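Local coordinates for protein decapping nuclease RAI1 (Candida albicans, PDB 5BUD) that removes the NAD cap and other 5'-end caps from RNA using divalent metal ions, and stabilises and stimulates the exoribonuclease RAT1, at residues 20-25 / 237-242; 56-61 / 288-293; 121-126 / 349-354. All coordinates share one frame; numbering follows the deposited sequence.

Interaction 1 of 3, residues 20-25 / 237-242; sequences PRELFS and NKKLNH
Strand 21-28 meets the loop that joins strands 217-228 and 243-250 where L240 pushes its isobutyl group against the backbone of P20, R21 and E22. One methyl of L240, CD1, lies 3.5 Å from P20 O and also touches the ring of P20, at CB 3.7 Å away. Its sister CD2 turns instead to the CB of E22, 4.0 Å off, so the two methyls divide between the backbone and the side chain of E22. L240 is buried, and I210 of strand 205-214 is touched by both it and P20.

The two backbones are linked through water rather than directly. Water 1 donates 2.7 Å to P20 O and makes a weak second bond to N237 O; water 2 accepts from the amide of E22 at 3.0 Å and, weakly, from that of L240. The loop here ends in a 3-10 turn, 240-242, that leads into strand 243-250, the strand carrying the metal ligands E245 and L246 of this PD-(D/E)XK nuclease fold; the side chain of L240 stays about 13 Å from a manganese ion.

E22 reaches past L240 with CG opposite its backbone N (chi1 178°) and the rest of the chain extended. This carries OE1 to the hydroxyls of Y243 and S208, while OE2 comes alongside the CD of K239, whose chain crosses that of E22 at about a right angle. The charged ends do not meet, OE2 and K239 NZ being 4.6 Å apart, and K239 NZ has a weak bond to Q236.

R21 runs beside N237, both pointing the same way. The CB of N237 sits over one face of the guanidinium, toward its rim, and the guanidinium and amide planes are 51° apart.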
# COMPACT_ATOMS: atom_id res chain seq x y z
N PRO A 20 14.45 -0.63 -5.93
CA PRO A 20 14.18 -0.09 -4.59
C PRO A 20 15.08 -0.72 -3.53
O PRO A 20 15.50 -1.87 -3.68
CB PRO A 20 12.72 -0.47 -4.33
CG PRO A 20 12.24 -1.15 -5.56
CD PRO A 20 13.42 -1.58 -6.34
N ARG A 21 15.32 0.02 -2.44
CA ARG A 21 16.12 -0.48 -1.31
C ARG A 21 15.45 -0.04 -0.03
O ARG A 21 15.04 1.11 0.07
CB ARG A 21 17.54 0.09 -1.36
CG ARG A 21 18.29 -0.15 -2.65
CD ARG A 21 18.49 -1.64 -2.93
NE ARG A 21 19.50 -1.88 -3.96
CZ ARG A 21 19.63 -3.01 -4.65
NH1 ARG A 21 18.82 -4.05 -4.44
NH2 ARG A 21 20.59 -3.12 -5.56
N GLU A 22 15.33 -0.94 0.94
CA GLU A 22 14.80 -0.55 2.24
C GLU A 22 15.83 0.35 2.93
O GLU A 22 17.02 0.04 2.91
CB GLU A 22 14.56 -1.77 3.11
CG GLU A 22 14.07 -1.44 4.51
CD GLU A 22 13.59 -2.66 5.26
OE1 GLU A 22 12.62 -3.31 4.80
OE2 GLU A 22 14.17 -2.97 6.31
N LEU A 23 15.36 1.42 3.55
CA LEU A 23 16.17 2.31 4.38
C LEU A 23 16.09 1.85 5.83
O LEU A 23 17.12 1.66 6.47
CB LEU A 23 15.70 3.76 4.25
CG LEU A 23 15.69 4.36 2.83
CD1 LEU A 23 15.20 5.81 2.83
CD2 LEU A 23 17.07 4.25 2.18
N PHE A 24 14.88 1.69 6.34
CA PHE A 24 14.66 1.18 7.68
C PHE A 24 13.23 0.65 7.77
O PHE A 24 12.50 0.68 6.78
CB PHE A 24 14.87 2.31 8.73
CG PHE A 24 13.93 3.48 8.55
CD1 PHE A 24 14.28 4.54 7.76
CD2 PHE A 24 12.70 3.49 9.17
CE1 PHE A 24 13.43 5.59 7.56
CE2 PHE A 24 11.83 4.56 8.99
CZ PHE A 24 12.19 5.61 8.18
N SER A 25 12.85 0.21 8.97
CA SER A 25 11.51 -0.24 9.25
C SER A 25 11.07 0.23 10.62
O SER A 25 11.88 0.64 11.43
CB SER A 25 11.45 -1.75 9.23
OG SER A 25 12.40 -2.27 10.14
N ASN A 237 20.83 -4.14 1.25
CA ASN A 237 20.38 -4.12 -0.15
C ASN A 237 19.64 -5.37 -0.63
O ASN A 237 19.26 -5.45 -1.79
CB ASN A 237 21.55 -3.80 -1.10
CG ASN A 237 22.52 -4.98 -1.26
OD1 ASN A 237 22.53 -5.89 -0.45
ND2 ASN A 237 23.34 -4.94 -2.30
N LYS A 238 19.44 -6.35 0.24
CA LYS A 238 18.73 -7.57 -0.12
C LYS A 238 17.46 -7.80 0.63
O LYS A 238 16.78 -8.77 0.33
CB LYS A 238 19.60 -8.81 0.10
CG LYS A 238 20.97 -8.74 -0.52
CD LYS A 238 20.88 -8.69 -2.02
CE LYS A 238 22.23 -9.03 -2.60
NZ LYS A 238 22.13 -9.19 -4.07
N LYS A 239 17.14 -6.98 1.65
CA LYS A 239 15.97 -7.24 2.48
C LYS A 239 14.65 -7.30 1.69
O LYS A 239 13.83 -8.22 1.89
CB LYS A 239 15.88 -6.23 3.65
CG LYS A 239 17.16 -6.16 4.50
CD LYS A 239 16.99 -5.38 5.80
CE LYS A 239 18.18 -5.60 6.73
NZ LYS A 239 18.01 -4.87 8.02
N LEU A 240 14.45 -6.34 0.78
CA LEU A 240 13.18 -6.25 0.02
C LEU A 240 12.91 -7.51 -0.79
O LEU A 240 11.76 -7.93 -0.91
CB LEU A 240 13.15 -5.05 -0.91
CG LEU A 240 13.09 -3.70 -0.22
CD1 LEU A 240 13.04 -2.58 -1.26
CD2 LEU A 240 11.90 -3.63 0.71
N ASN A 241 13.99 -8.15 -1.23
CA ASN A 241 13.92 -9.38 -2.01
C ASN A 241 13.27 -10.57 -1.30
O ASN A 241 12.89 -11.51 -1.97
CB ASN A 241 15.33 -9.77 -2.51
CG ASN A 241 15.83 -8.87 -3.63
OD1 ASN A 241 15.08 -8.14 -4.23
ND2 ASN A 241 17.13 -8.94 -3.92
N HIS A 242 13.12 -10.51 0.03
CA HIS A 242 12.52 -11.59 0.79
C HIS A 242 11.10 -11.35 1.30
O HIS A 242 10.52 -12.22 1.96
CB HIS A 242 13.48 -11.99 1.92
CG HIS A 242 14.69 -12.68 1.43
ND1 HIS A 242 14.82 -14.05 1.44
CD2 HIS A 242 15.79 -12.21 0.79
CE1 HIS A 242 15.96 -14.39 0.86
NE2 HIS A 242 16.57 -13.29 0.47
O HOH W 1 16.39 -3.62 -1.90
O HOH W 2 16.54 -3.62 0.63

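Interaction 2 of 3, residues 56-61 / 288-293; sequences GIDLQG and NLILKN
Q60 and L289 cross at about a right angle, the flat amide of the glutamine lying against one methyl of the leucine: L289 CD1 is 3.6 Å from Q60 NE2 and nearly as close to CD. With chi1 at 60°, Q60 CG is placed between its backbone N and carbonyl carbon, and the extended chain then brings NE2 to N288 O at 3.3 Å in a weak hydrogen bond. Its other amide atom, OE1, accepts from R166 of helix 158-178, so the amide has a partner at each end, the one at N288 weak.

D58 meets I290 obliquely. The CD1 methyl of I290 touches the carboxylate carbon CG of D58 at 3.6 Å, while its CG2 branch goes to G56 O. The carboxylate is turned back on its own loop: OD1 takes the amide of Q60, 3.0 Å away, from the anti side and 28° out of plane, making an Asx turn within the type I turn 58-61. L59, buried, leans its CD1 on the CB of L291 and packs on V170 and K173 of the same helix.

The backbones also bond directly. I57 O receives the amide of L291 at 2.9 Å, and the L59 amide gives an equal bond to L289 O. Water 3 adds a bridge between the I57 amide and L291 O.

The pattern is that of a single beta bridge, D58 with I290, which ties an irregular loop to the start of strand 291-298 of the nuclease fold; the nearest atom of this contact is about 6 Å from the bound RNA.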
# COMPACT_ATOMS: atom_id res chain seq x y z
N GLY A 56 -8.85 -28.08 4.60
CA GLY A 56 -10.02 -27.26 4.30
C GLY A 56 -10.26 -26.17 5.34
O GLY A 56 -11.33 -26.11 5.95
N ILE A 57 -9.29 -25.26 5.48
CA ILE A 57 -9.33 -24.23 6.52
C ILE A 57 -10.52 -23.29 6.34
O ILE A 57 -10.78 -22.83 5.23
CB ILE A 57 -8.01 -23.45 6.54
CG1 ILE A 57 -6.87 -24.38 6.99
CG2 ILE A 57 -8.11 -22.28 7.50
CD1 ILE A 57 -5.49 -23.93 6.56
N ASP A 58 -11.28 -23.04 7.40
CA ASP A 58 -12.39 -22.11 7.31
C ASP A 58 -11.90 -20.70 7.61
O ASP A 58 -11.52 -20.40 8.74
CB ASP A 58 -13.56 -22.46 8.25
CG ASP A 58 -14.84 -21.73 7.86
OD1 ASP A 58 -14.73 -20.61 7.34
OD2 ASP A 58 -15.95 -22.27 8.01
N LEU A 59 -11.94 -19.84 6.60
CA LEU A 59 -11.35 -18.50 6.74
C LEU A 59 -12.31 -17.53 7.43
O LEU A 59 -11.94 -16.40 7.66
CB LEU A 59 -10.89 -17.96 5.37
CG LEU A 59 -9.71 -18.69 4.76
CD1 LEU A 59 -9.38 -18.18 3.36
CD2 LEU A 59 -8.46 -18.62 5.63
N GLN A 60 -13.55 -17.93 7.70
CA GLN A 60 -14.41 -17.15 8.60
C GLN A 60 -14.37 -17.64 10.05
O GLN A 60 -15.02 -17.06 10.92
CB GLN A 60 -15.85 -17.04 8.09
CG GLN A 60 -16.59 -18.35 7.92
CD GLN A 60 -17.97 -18.14 7.34
OE1 GLN A 60 -18.72 -17.30 7.81
NE2 GLN A 60 -18.30 -18.89 6.30
N GLY A 61 -13.59 -18.69 10.31
CA GLY A 61 -13.39 -19.17 11.67
C GLY A 61 -12.93 -18.05 12.57
O GLY A 61 -11.91 -17.41 12.30
N ASN A 288 -18.22 -20.75 0.54
CA ASN A 288 -18.34 -20.90 1.98
C ASN A 288 -17.08 -20.47 2.73
O ASN A 288 -16.92 -20.76 3.94
CB ASN A 288 -18.74 -22.33 2.32
CG ASN A 288 -20.05 -22.71 1.67
OD1 ASN A 288 -20.98 -21.89 1.60
ND2 ASN A 288 -20.12 -23.92 1.14
N LEU A 289 -16.20 -19.76 2.02
CA LEU A 289 -15.00 -19.18 2.60
C LEU A 289 -14.02 -20.22 3.14
O LEU A 289 -13.26 -19.95 4.05
CB LEU A 289 -15.37 -18.14 3.68
CG LEU A 289 -16.52 -17.18 3.28
CD1 LEU A 289 -16.87 -16.17 4.35
CD2 LEU A 289 -16.16 -16.46 2.00
N ILE A 290 -14.01 -21.40 2.53
CA ILE A 290 -13.01 -22.40 2.84
C ILE A 290 -11.84 -22.19 1.87
O ILE A 290 -12.07 -22.07 0.66
CB ILE A 290 -13.58 -23.83 2.65
CG1 ILE A 290 -14.92 -24.03 3.40
CG2 ILE A 290 -12.57 -24.86 3.06
CD1 ILE A 290 -14.80 -23.86 4.91
N LEU A 291 -10.61 -22.21 2.38
CA LEU A 291 -9.42 -22.10 1.54
C LEU A 291 -9.27 -23.39 0.75
O LEU A 291 -9.22 -24.47 1.33
CB LEU A 291 -8.17 -21.87 2.38
CG LEU A 291 -6.81 -21.76 1.72
CD1 LEU A 291 -6.70 -20.56 0.78
CD2 LEU A 291 -5.70 -21.71 2.74
N LYS A 292 -9.18 -23.27 -0.57
CA LYS A 292 -9.14 -24.42 -1.49
C LYS A 292 -7.74 -24.64 -2.04
O LYS A 292 -7.28 -25.76 -2.12
CB LYS A 292 -10.08 -24.16 -2.65
CG LYS A 292 -11.52 -23.91 -2.23
CD LYS A 292 -12.11 -25.07 -1.43
CE LYS A 292 -12.16 -26.36 -2.24
NZ LYS A 292 -12.41 -27.50 -1.33
N ASN A 293 -7.07 -23.57 -2.43
CA ASN A 293 -5.69 -23.67 -2.88
C ASN A 293 -4.94 -22.34 -2.77
O ASN A 293 -5.54 -21.26 -2.67
CB ASN A 293 -5.63 -24.22 -4.32
CG ASN A 293 -6.24 -23.27 -5.32
OD1 ASN A 293 -7.44 -23.07 -5.32
ND2 ASN A 293 -5.42 -22.70 -6.18
O HOH W 3 -7.53 -25.18 3.36

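Interaction 3 of 3, residues 121-126 / 349-354; sequences IDLYVV and YRLKYD
Strands 121-126 and 349-354 run antiparallel, their axes 4.5 Å apart at closest approach and 151° between their directions, with I121-Y353, L123-L351 and V125-Y349 as the hydrogen-bonded pairs. Each of these pairs exchanges two N-H...O bonds; the amide of V125 to Y349 O, at 2.7 Å, is the shortest.

The face bearing D122 and Y124 carries the charged groups. D122 and K352 lie side by side, and K352 NZ forms a salt bridge of 2.8 Å with the syn lone pair of D122 OD1. The bend at the end of the lysine (chi4 81°) swings NZ in to the edge of the carboxylate, on the syn side of OD1. OD2 has its own partner in R144, and water 4 joins it to K352 NZ and Y353 O, so the buried carboxylate is held on both oxygens, which probably keeps it ionised.

The two strands form part of the beta structure of the PD-(D/E)XK nuclease fold, away from the annotated metal and substrate sites: strand 131-136 continues it beyond 121-126, strand 359-364 beyond 349-354. Y124 also packs on T369 and L373 of helix 367-377. Next to it R350 runs in the same direction and turns one face of its guanidinium to the ring edge at Y124 CE1, the two planes 71° apart; Y124 OH and R350 NH2 come implausibly close without a hydrogen bond, so the exact placing of the guanidinium is doubtful.

The other face is apolar. L123 CD1 touches L351 CD2 at 4.0 Å, the CG2 of V125 reaches the CB of L351, and I121 and Y353 meet through their CB atoms at 3.7 Å. The phenol of Y353 leads away to bond L117 O; I106 of helix 104-112 packs on L123.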
# COMPACT_ATOMS: atom_id res chain seq x y z
N ILE A 121 -9.02 10.59 -6.58
CA ILE A 121 -7.78 10.78 -5.79
C ILE A 121 -7.79 12.21 -5.26
O ILE A 121 -7.96 13.16 -6.02
CB ILE A 121 -6.51 10.59 -6.64
CG1 ILE A 121 -6.50 9.22 -7.30
CG2 ILE A 121 -5.24 10.75 -5.78
CD1 ILE A 121 -5.26 8.93 -8.12
N ASP A 122 -7.60 12.35 -3.95
CA ASP A 122 -7.49 13.65 -3.31
C ASP A 122 -6.35 13.60 -2.27
O ASP A 122 -6.46 12.93 -1.22
CB ASP A 122 -8.81 14.10 -2.64
CG ASP A 122 -9.91 14.46 -3.65
OD1 ASP A 122 -10.04 15.65 -4.01
OD2 ASP A 122 -10.66 13.56 -4.09
N LEU A 123 -5.28 14.33 -2.58
CA LEU A 123 -4.06 14.36 -1.76
C LEU A 123 -3.68 15.80 -1.40
O LEU A 123 -4.18 16.75 -2.00
CB LEU A 123 -2.91 13.75 -2.54
CG LEU A 123 -3.23 12.41 -3.22
CD1 LEU A 123 -2.12 12.01 -4.18
CD2 LEU A 123 -3.50 11.36 -2.16
N TYR A 124 -2.80 15.93 -0.42
CA TYR A 124 -2.20 17.20 -0.04
C TYR A 124 -0.71 17.07 -0.29
O TYR A 124 -0.12 16.03 0.02
CB TYR A 124 -2.49 17.47 1.45
CG TYR A 124 -3.89 17.92 1.77
CD1 TYR A 124 -4.44 19.07 1.18
CD2 TYR A 124 -4.66 17.23 2.70
CE1 TYR A 124 -5.73 19.49 1.51
CE2 TYR A 124 -5.93 17.65 3.04
CZ TYR A 124 -6.45 18.77 2.46
OH TYR A 124 -7.72 19.11 2.85
N VAL A 125 -0.12 18.09 -0.91
CA VAL A 125 1.32 18.21 -1.13
C VAL A 125 1.90 19.40 -0.33
O VAL A 125 1.47 20.56 -0.52
CB VAL A 125 1.62 18.48 -2.61
CG1 VAL A 125 3.10 18.49 -2.86
CG2 VAL A 125 0.94 17.45 -3.48
N VAL A 126 2.89 19.12 0.49
CA VAL A 126 3.45 20.10 1.41
C VAL A 126 4.96 20.14 1.19
O VAL A 126 5.65 19.19 1.53
CB VAL A 126 3.11 19.77 2.88
CG1 VAL A 126 3.75 20.78 3.83
CG2 VAL A 126 1.60 19.71 3.09
N TYR A 349 -0.56 22.43 -1.35
CA TYR A 349 -1.38 22.15 -2.52
C TYR A 349 -2.29 20.91 -2.38
O TYR A 349 -1.94 19.94 -1.71
CB TYR A 349 -0.49 21.94 -3.75
CG TYR A 349 0.51 23.03 -3.90
CD1 TYR A 349 0.28 24.14 -4.73
CD2 TYR A 349 1.69 22.99 -3.18
CE1 TYR A 349 1.22 25.16 -4.83
CE2 TYR A 349 2.63 24.00 -3.28
CZ TYR A 349 2.39 25.08 -4.10
OH TYR A 349 3.37 26.05 -4.17
N ARG A 350 -3.43 20.98 -3.05
CA ARG A 350 -4.30 19.84 -3.28
C ARG A 350 -3.91 19.26 -4.60
O ARG A 350 -3.83 19.98 -5.59
CB ARG A 350 -5.75 20.28 -3.42
CG ARG A 350 -6.45 20.65 -2.14
CD ARG A 350 -7.96 20.56 -2.33
NE ARG A 350 -8.55 19.94 -1.16
CZ ARG A 350 -8.65 20.53 0.03
NH1 ARG A 350 -8.21 21.78 0.23
NH2 ARG A 350 -9.20 19.86 1.03
N LEU A 351 -3.66 17.96 -4.63
CA LEU A 351 -3.47 17.23 -5.87
C LEU A 351 -4.72 16.36 -6.01
O LEU A 351 -5.01 15.57 -5.14
CB LEU A 351 -2.22 16.36 -5.80
CG LEU A 351 -1.88 15.41 -6.95
CD1 LEU A 351 -1.80 16.13 -8.27
CD2 LEU A 351 -0.56 14.71 -6.67
N LYS A 352 -5.46 16.54 -7.10
CA LYS A 352 -6.77 15.92 -7.22
C LYS A 352 -6.94 15.27 -8.59
O LYS A 352 -6.70 15.92 -9.61
CB LYS A 352 -7.86 16.99 -7.00
CG LYS A 352 -9.29 16.55 -7.32
CD LYS A 352 -10.27 17.70 -7.14
CE LYS A 352 -11.71 17.22 -7.00
NZ LYS A 352 -12.03 16.77 -5.62
N TYR A 353 -7.34 14.01 -8.60
CA TYR A 353 -7.88 13.39 -9.80
C TYR A 353 -9.40 13.38 -9.66
O TYR A 353 -9.94 12.81 -8.70
CB TYR A 353 -7.38 11.96 -10.00
CG TYR A 353 -8.12 11.27 -11.09
CD1 TYR A 353 -8.07 11.75 -12.39
CD2 TYR A 353 -8.88 10.15 -10.83
CE1 TYR A 353 -8.77 11.13 -13.41
CE2 TYR A 353 -9.58 9.52 -11.85
CZ TYR A 353 -9.52 10.01 -13.14
OH TYR A 353 -10.23 9.40 -14.13
N ASP A 354 -10.06 14.05 -10.61
CA ASP A 354 -11.53 14.23 -10.65
C ASP A 354 -12.06 13.40 -11.83
O ASP A 354 -11.84 13.77 -12.99
CB ASP A 354 -11.87 15.71 -10.87
CG ASP A 354 -13.39 16.00 -10.80
OD1 ASP A 354 -14.20 15.09 -11.08
OD2 ASP A 354 -13.76 17.14 -10.45
O HOH W 4 -11.51 13.86 -6.42
O HOH W 5 -10.63 18.59 -2.35

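How the interactions relate
All three contacts join distant parts of the chain within the nuclease fold, and their segments alternate along the sequence, yet none touches another. Interaction 3 is the buried one, a full strand pairing with a salt bridge on one face and apolar packing on the other, away from the metal and substrate sites. Interactions 1 and 2 are partly buried and each sets a loop against a strand or its start: the first relies on a leucine and two waters, the second on a short backbone bridge, with packing of Q60 and D58 on L289 and I290. Interactions 2 and 3 lie on opposite sides of the chain's centre, about 40 Å apart between centres, while interaction 2 comes closest to the RNA.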